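Local coordinates for p-47 protein (Clostridium botulinum E1 str. 'BoNT E Beluga', PDB 5WIX), which is of unknown function but has a tulip-like fold resembling bactericidal/permeability-increasing protein, consistent with a role in binding lipids or other apolar ligands, at residues F340-F351 and V417-F426. Sequence-based numbering, arbitrary orientation.
Sequences FIYDNKNKKVSF and VTNIILNVGF
The ammonium NZ of Lys347 joins two backbone carbonyls: it donates to Val417 O across the contact at 3.0 Å, almost straight on (C=O...N 173°), and to Asn344 O of its own hairpin turn at 2.9 Å. A bend at chi2 (-64°), with the outer chain extended, carries NZ to the carbonyl of Asn344. Asp343 orders the same turn, its OD1 closing an Asx turn with Lys345 N, while Lys347 and Lys348 opposite it form a G1 bulge. Beyond the lysine, strands 340-343 and 417-422 run antiparallel with axes 7.8 Å apart, joined by side chains and not by backbone bonds. Ile420 sets its CB over one face of the Tyr342 ring, 3.9 Å from the centroid, and CG2 at the edge of the Phe340 ring, 3.7 Å from CZ. Leu422 CB lies over a face of Phe340, 3.7 Å from its centroid; Leu422 CD2 also reaches Phe340 CB at 3.5 Å. Phe399 of helix 399-403 and Phe243 of helix 240-252 extend this apolar layer. In this tulip-domain protein, outermost strand 414-422 of one sheet thus meets hairpin 328-343/348-363 of another through aliphatic-on-aromatic packing, with a single lysine-to-carbonyl hydrogen bond at the more exposed hairpin end.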
ATOM      1  N   PHE A 340      -6.670  17.527   2.001  1.00 81.17           N
ATOM      2  CA  PHE A 340      -6.173  16.511   2.923  1.00 72.96           C
ATOM      3  C   PHE A 340      -5.405  17.162   4.057  1.00 69.92           C
ATOM      4  O   PHE A 340      -4.740  18.171   3.860  1.00 86.91           O
ATOM      5  CB  PHE A 340      -5.286  15.515   2.180  1.00 70.73           C
ATOM      6  CG  PHE A 340      -4.547  14.556   3.074  1.00 73.42           C
ATOM      7  CD1 PHE A 340      -5.128  13.357   3.458  1.00 68.51           C
ATOM      8  CD2 PHE A 340      -3.254  14.831   3.493  1.00 87.26           C
ATOM      9  CE1 PHE A 340      -4.441  12.464   4.267  1.00 72.87           C
ATOM     10  CE2 PHE A 340      -2.562  13.942   4.294  1.00 91.87           C
ATOM     11  CZ  PHE A 340      -3.152  12.760   4.681  1.00 88.15           C
ATOM     12  N   ILE A 341      -5.503  16.578   5.242  1.00 67.64           N
ATOM     13  CA  ILE A 341      -4.929  17.149   6.459  1.00 58.75           C
ATOM     14  C   ILE A 341      -4.517  16.013   7.364  1.00 76.47           C
ATOM     15  O   ILE A 341      -5.330  15.149   7.701  1.00 81.22           O
ATOM     16  CB  ILE A 341      -5.930  18.062   7.214  1.00 65.82           C
ATOM     17  CG1 ILE A 341      -5.952  19.459   6.600  1.00 61.10           C
ATOM     18  CG2 ILE A 341      -5.578  18.150   8.714  1.00 59.03           C
ATOM     19  CD1 ILE A 341      -4.629  20.128   6.682  1.00 68.46           C
ATOM     20  N   TYR A 342      -3.258  15.988   7.768  1.00 78.39           N
ATOM     21  CA  TYR A 342      -2.865  14.899   8.632  1.00 61.79           C
ATOM     22  C   TYR A 342      -2.366  15.394   9.970  1.00 70.23           C
ATOM     23  O   TYR A 342      -1.590  16.346  10.065  1.00 90.37           O
ATOM     24  CB  TYR A 342      -1.828  14.035   7.960  1.00 61.38           C
ATOM     25  CG  TYR A 342      -1.340  12.924   8.855  1.00 87.74           C
ATOM     26  CD1 TYR A 342      -2.172  11.863   9.204  1.00 83.67           C
ATOM     27  CD2 TYR A 342      -0.045  12.938   9.357  1.00 91.88           C
ATOM     28  CE1 TYR A 342      -1.722  10.849  10.022  1.00 83.45           C
ATOM     29  CE2 TYR A 342       0.408  11.936  10.172  1.00 89.03           C
ATOM     30  CZ  TYR A 342      -0.428  10.893  10.501  1.00 91.23           C
ATOM     31  OH  TYR A 342       0.042   9.895  11.321  1.00101.74           O
ATOM     32  N   ASP A 343      -2.855  14.749  11.015  1.00 65.16           N
ATOM     33  CA  ASP A 343      -2.491  15.122  12.362  1.00 82.86           C
ATOM     34  C   ASP A 343      -1.569  14.033  12.867  1.00 94.35           C
ATOM     35  O   ASP A 343      -2.015  12.918  13.127  1.00 92.69           O
ATOM     36  CB  ASP A 343      -3.733  15.277  13.235  1.00 82.31           C
ATOM     37  CG  ASP A 343      -3.412  15.321  14.714  1.00 97.89           C
ATOM     38  OD1 ASP A 343      -2.325  15.803  15.088  1.00107.17           O
ATOM     39  OD2 ASP A 343      -4.257  14.872  15.512  1.00103.30           O
ATOM     40  N   ASN A 344      -0.276  14.333  12.974  1.00 97.08           N
ATOM     41  CA  ASN A 344       0.663  13.280  13.310  1.00 88.03           C
ATOM     42  C   ASN A 344       0.534  12.846  14.768  1.00 83.39           C
ATOM     43  O   ASN A 344       0.902  11.732  15.115  1.00 93.69           O
ATOM     44  CB  ASN A 344       2.099  13.709  13.009  1.00100.19           C
ATOM     45  CG  ASN A 344       3.043  12.515  12.829  1.00101.98           C
ATOM     46  OD1 ASN A 344       2.683  11.502  12.211  1.00 83.95           O
ATOM     47  ND2 ASN A 344       4.261  12.632  13.378  1.00 96.04           N
ATOM     48  N   LYS A 345      -0.011  13.707  15.619  1.00 91.20           N
ATOM     49  CA  LYS A 345      -0.142  13.376  17.044  1.00 91.92           C
ATOM     50  C   LYS A 345      -1.218  12.315  17.336  1.00 95.15           C
ATOM     51  O   LYS A 345      -1.005  11.422  18.152  1.00 92.56           O
ATOM     52  CB  LYS A 345      -0.428  14.641  17.859  1.00 82.84           C
ATOM     53  CG  LYS A 345      -0.506  14.406  19.359  1.00 94.31           C
ATOM     54  CD  LYS A 345      -0.374  15.715  20.138  1.00114.51           C
ATOM     55  CE  LYS A 345      -0.454  15.493  21.651  1.00120.46           C
ATOM     56  NZ  LYS A 345      -1.812  15.045  22.093  1.00117.20           N
ATOM     57  N   ASN A 346      -2.373  12.404  16.683  1.00 96.66           N
ATOM     58  CA  ASN A 346      -3.432  11.436  16.958  1.00 79.33           C
ATOM     59  C   ASN A 346      -3.713  10.559  15.726  1.00 83.37           C
ATOM     60  O   ASN A 346      -4.646   9.754  15.702  1.00 76.90           O
ATOM     61  CB  ASN A 346      -4.706  12.150  17.434  1.00 68.06           C
ATOM     62  CG  ASN A 346      -4.440  13.229  18.505  1.00 79.84           C
ATOM     63  OD1 ASN A 346      -4.215  12.924  19.686  1.00 83.04           O
ATOM     64  ND2 ASN A 346      -4.499  14.496  18.094  1.00 70.95           N
ATOM     65  N   LYS A 347      -2.869  10.691  14.710  1.00 96.79           N
ATOM     66  CA  LYS A 347      -2.991   9.878  13.492  1.00102.30           C
ATOM     67  C   LYS A 347      -4.402   9.961  12.886  1.00 85.22           C
ATOM     68  O   LYS A 347      -5.031   8.936  12.599  1.00 85.08           O
ATOM     69  CB  LYS A 347      -2.619   8.411  13.779  1.00100.03           C
ATOM     70  CG  LYS A 347      -1.537   8.196  14.852  1.00103.34           C
ATOM     71  CD  LYS A 347      -0.191   8.786  14.456  1.00108.23           C
ATOM     72  CE  LYS A 347       0.865   8.543  15.526  1.00113.51           C
ATOM     73  NZ  LYS A 347       2.184   9.135  15.147  1.00125.63           N
ATOM     74  N   LYS A 348      -4.879  11.190  12.689  1.00 76.54           N
ATOM     75  CA  LYS A 348      -6.194  11.454  12.096  1.00 74.23           C
ATOM     76  C   LYS A 348      -6.089  12.038  10.678  1.00 73.16           C
ATOM     77  O   LYS A 348      -5.368  13.010  10.456  1.00 77.29           O
ATOM     78  CB  LYS A 348      -6.995  12.421  12.987  1.00 70.18           C
ATOM     79  CG  LYS A 348      -7.372  11.879  14.380  1.00 58.59           C
ATOM     80  CD  LYS A 348      -8.162  10.570  14.265  1.00 72.84           C
ATOM     81  CE  LYS A 348      -8.520   9.995  15.636  1.00 90.34           C
ATOM     82  NZ  LYS A 348      -9.428   8.810  15.514  1.00 98.04           N
ATOM     83  N   VAL A 349      -6.815  11.455   9.727  1.00 70.96           N
ATOM     84  CA  VAL A 349      -6.929  12.043   8.390  1.00 72.07           C
ATOM     85  C   VAL A 349      -8.206  12.892   8.271  1.00 77.64           C
ATOM     86  O   VAL A 349      -9.291  12.497   8.700  1.00 82.80           O
ATOM     87  CB  VAL A 349      -6.903  10.960   7.294  1.00 72.57           C
ATOM     88  CG1 VAL A 349      -7.452  11.501   5.975  1.00 56.00           C
ATOM     89  CG2 VAL A 349      -5.480  10.426   7.116  1.00 67.77           C
ATOM     90  N   SER A 350      -8.068  14.063   7.665  1.00 69.98           N
ATOM     91  CA  SER A 350      -9.040  15.137   7.801  1.00 58.68           C
ATOM     92  C   SER A 350      -9.130  15.853   6.475  1.00 69.12           C
ATOM     93  O   SER A 350      -8.156  15.922   5.728  1.00 84.64           O
ATOM     94  CB  SER A 350      -8.583  16.090   8.917  1.00 70.37           C
ATOM     95  OG  SER A 350      -9.325  17.300   8.949  1.00 87.53           O
ATOM     96  N   PHE A 351     -10.293  16.383   6.156  1.00 60.66           N
ATOM     97  CA  PHE A 351     -10.394  17.278   5.013  1.00 50.63           C
ATOM     98  C   PHE A 351     -11.086  18.558   5.421  1.00 73.78           C
ATOM     99  O   PHE A 351     -12.178  18.551   6.022  1.00 72.56           O
ATOM    100  CB  PHE A 351     -11.141  16.629   3.861  1.00 49.53           C
ATOM    101  CG  PHE A 351     -10.530  15.350   3.396  1.00 62.40           C
ATOM    102  CD1 PHE A 351      -9.808  15.306   2.199  1.00 58.25           C
ATOM    103  CD2 PHE A 351     -10.669  14.184   4.138  1.00 57.35           C
ATOM    104  CE1 PHE A 351      -9.256  14.128   1.761  1.00 56.76           C
ATOM    105  CE2 PHE A 351     -10.115  12.987   3.699  1.00 56.15           C
ATOM    106  CZ  PHE A 351      -9.405  12.964   2.511  1.00 56.61           C
ATOM    107  N   VAL A 417       2.590   4.336  13.567  1.00 83.31           N
ATOM    108  CA  VAL A 417       2.479   4.902  12.225  1.00 76.65           C
ATOM    109  C   VAL A 417       3.138   6.286  12.207  1.00 84.14           C
ATOM    110  O   VAL A 417       2.793   7.159  13.004  1.00 91.59           O
ATOM    111  CB  VAL A 417       0.993   5.012  11.775  1.00 68.21           C
ATOM    112  CG1 VAL A 417       0.871   5.809  10.479  1.00 64.22           C
ATOM    113  CG2 VAL A 417       0.389   3.627  11.595  1.00 67.82           C
ATOM    114  N   THR A 418       4.086   6.492  11.300  1.00 86.84           N
ATOM    115  CA  THR A 418       4.915   7.699  11.354  1.00 86.92           C
ATOM    116  C   THR A 418       4.437   8.835  10.458  1.00 87.22           C
ATOM    117  O   THR A 418       4.682  10.006  10.751  1.00 94.30           O
ATOM    118  CB  THR A 418       6.342   7.374  10.987  1.00 87.49           C
ATOM    119  OG1 THR A 418       6.369   6.757   9.688  1.00 92.86           O
ATOM    120  CG2 THR A 418       6.917   6.430  12.025  1.00 77.01           C
ATOM    121  N   ASN A 419       3.778   8.490   9.355  1.00 79.68           N
ATOM    122  CA  ASN A 419       3.183   9.508   8.506  1.00 77.80           C
ATOM    123  C   ASN A 419       2.168   8.937   7.534  1.00 84.65           C
ATOM    124  O   ASN A 419       2.192   7.753   7.197  1.00 92.09           O
ATOM    125  CB  ASN A 419       4.255  10.271   7.726  1.00 83.88           C
ATOM    126  CG  ASN A 419       3.804  11.673   7.338  1.00 82.56           C
ATOM    127  OD1 ASN A 419       2.986  12.283   8.026  1.00 95.51           O
ATOM    128  ND2 ASN A 419       4.333  12.187   6.226  1.00 73.26           N
ATOM    129  N   ILE A 420       1.269   9.809   7.098  1.00 82.49           N
ATOM    130  CA  ILE A 420       0.282   9.477   6.091  1.00 76.56           C
ATOM    131  C   ILE A 420       0.362  10.546   5.005  1.00 76.40           C
ATOM    132  O   ILE A 420       0.433  11.759   5.309  1.00 72.82           O
ATOM    133  CB  ILE A 420      -1.130   9.391   6.718  1.00 76.67           C
ATOM    134  CG1 ILE A 420      -1.129   8.241   7.742  1.00 81.38           C
ATOM    135  CG2 ILE A 420      -2.207   9.280   5.644  1.00 56.70           C
ATOM    136  CD1 ILE A 420      -2.474   7.730   8.182  1.00 57.29           C
ATOM    137  N   ILE A 421       0.419  10.118   3.747  1.00 60.85           N
ATOM    138  CA  ILE A 421       0.525  11.101   2.692  1.00 61.80           C
ATOM    139  C   ILE A 421      -0.454  10.827   1.602  1.00 71.47           C
ATOM    140  O   ILE A 421      -0.597   9.701   1.128  1.00 80.68           O
ATOM    141  CB  ILE A 421       1.939  11.168   2.058  1.00 68.71           C
ATOM    142  CG1 ILE A 421       3.015  11.504   3.096  1.00 66.43           C
ATOM    143  CG2 ILE A 421       1.977  12.222   0.961  1.00 65.96           C
ATOM    144  CD1 ILE A 421       3.737  10.299   3.661  1.00 77.74           C
ATOM    145  N   LEU A 422      -1.131  11.882   1.193  1.00 68.17           N
ATOM    146  CA  LEU A 422      -2.022  11.804   0.058  1.00 69.41           C
ATOM    147  C   LEU A 422      -1.431  12.655  -1.024  1.00 71.74           C
ATOM    148  O   LEU A 422      -1.642  13.863  -1.046  1.00 81.16           O
ATOM    149  CB  LEU A 422      -3.418  12.296   0.417  1.00 80.83           C
ATOM    150  CG  LEU A 422      -4.443  12.261  -0.719  1.00 73.02           C
ATOM    151  CD1 LEU A 422      -4.822  10.817  -1.026  1.00 58.67           C
ATOM    152  CD2 LEU A 422      -5.667  13.084  -0.343  1.00 76.55           C
ATOM    153  N   ASN A 423      -0.651  12.031  -1.893  1.00 78.93           N
ATOM    154  CA  ASN A 423      -0.145  12.694  -3.078  1.00 84.11           C
ATOM    155  C   ASN A 423      -0.503  11.814  -4.262  1.00 91.22           C
ATOM    156  O   ASN A 423       0.337  11.089  -4.785  1.00 84.21           O
ATOM    157  CB  ASN A 423       1.358  12.931  -2.971  1.00 87.43           C
ATOM    158  CG  ASN A 423       1.932  13.636  -4.184  1.00 95.80           C
ATOM    159  OD1 ASN A 423       1.248  14.410  -4.855  1.00 88.54           O
ATOM    160  ND2 ASN A 423       3.202  13.372  -4.469  1.00100.80           N
ATOM    161  N   VAL A 424      -1.777  11.886  -4.648  1.00100.03           N
ATOM    162  CA  VAL A 424      -2.407  11.053  -5.686  1.00 89.61           C
ATOM    163  C   VAL A 424      -2.611   9.625  -5.207  1.00 88.01           C
ATOM    164  O   VAL A 424      -3.711   9.066  -5.301  1.00 94.79           O
ATOM    165  CB  VAL A 424      -1.605  11.010  -6.992  1.00 84.10           C
ATOM    166  CG1 VAL A 424      -2.374  10.215  -8.038  1.00 70.26           C
ATOM    167  CG2 VAL A 424      -1.331  12.417  -7.487  1.00 83.96           C
ATOM    168  N   GLY A 425      -1.542   9.027  -4.711  1.00 64.58           N
ATOM    169  CA  GLY A 425      -1.656   7.747  -4.057  1.00 63.09           C
ATOM    170  C   GLY A 425      -1.864   8.017  -2.585  1.00 66.67           C
ATOM    171  O   GLY A 425      -1.715   9.159  -2.119  1.00 72.62           O
ATOM    172  N   PHE A 426      -2.212   6.979  -1.839  1.00 59.55           N
ATOM    173  CA  PHE A 426      -2.485   7.156  -0.418  1.00 71.13           C
ATOM    174  C   PHE A 426      -1.482   6.289   0.279  1.00 66.69           C
ATOM    175  O   PHE A 426      -1.478   5.067   0.079  1.00 64.08           O
ATOM    176  CB  PHE A 426      -3.931   6.759  -0.042  1.00 72.19           C
ATOM    177  CG  PHE A 426      -4.251   6.930   1.430  1.00 69.74           C
ATOM    178  CD1 PHE A 426      -4.721   8.142   1.920  1.00 56.10           C
ATOM    179  CD2 PHE A 426      -4.090   5.874   2.321  1.00 67.34           C
ATOM    180  CE1 PHE A 426      -5.008   8.296   3.270  1.00 58.40           C
ATOM    181  CE2 PHE A 426      -4.389   6.028   3.675  1.00 65.65           C
ATOM    182  CZ  PHE A 426      -4.845   7.239   4.145  1.00 58.49           C
TER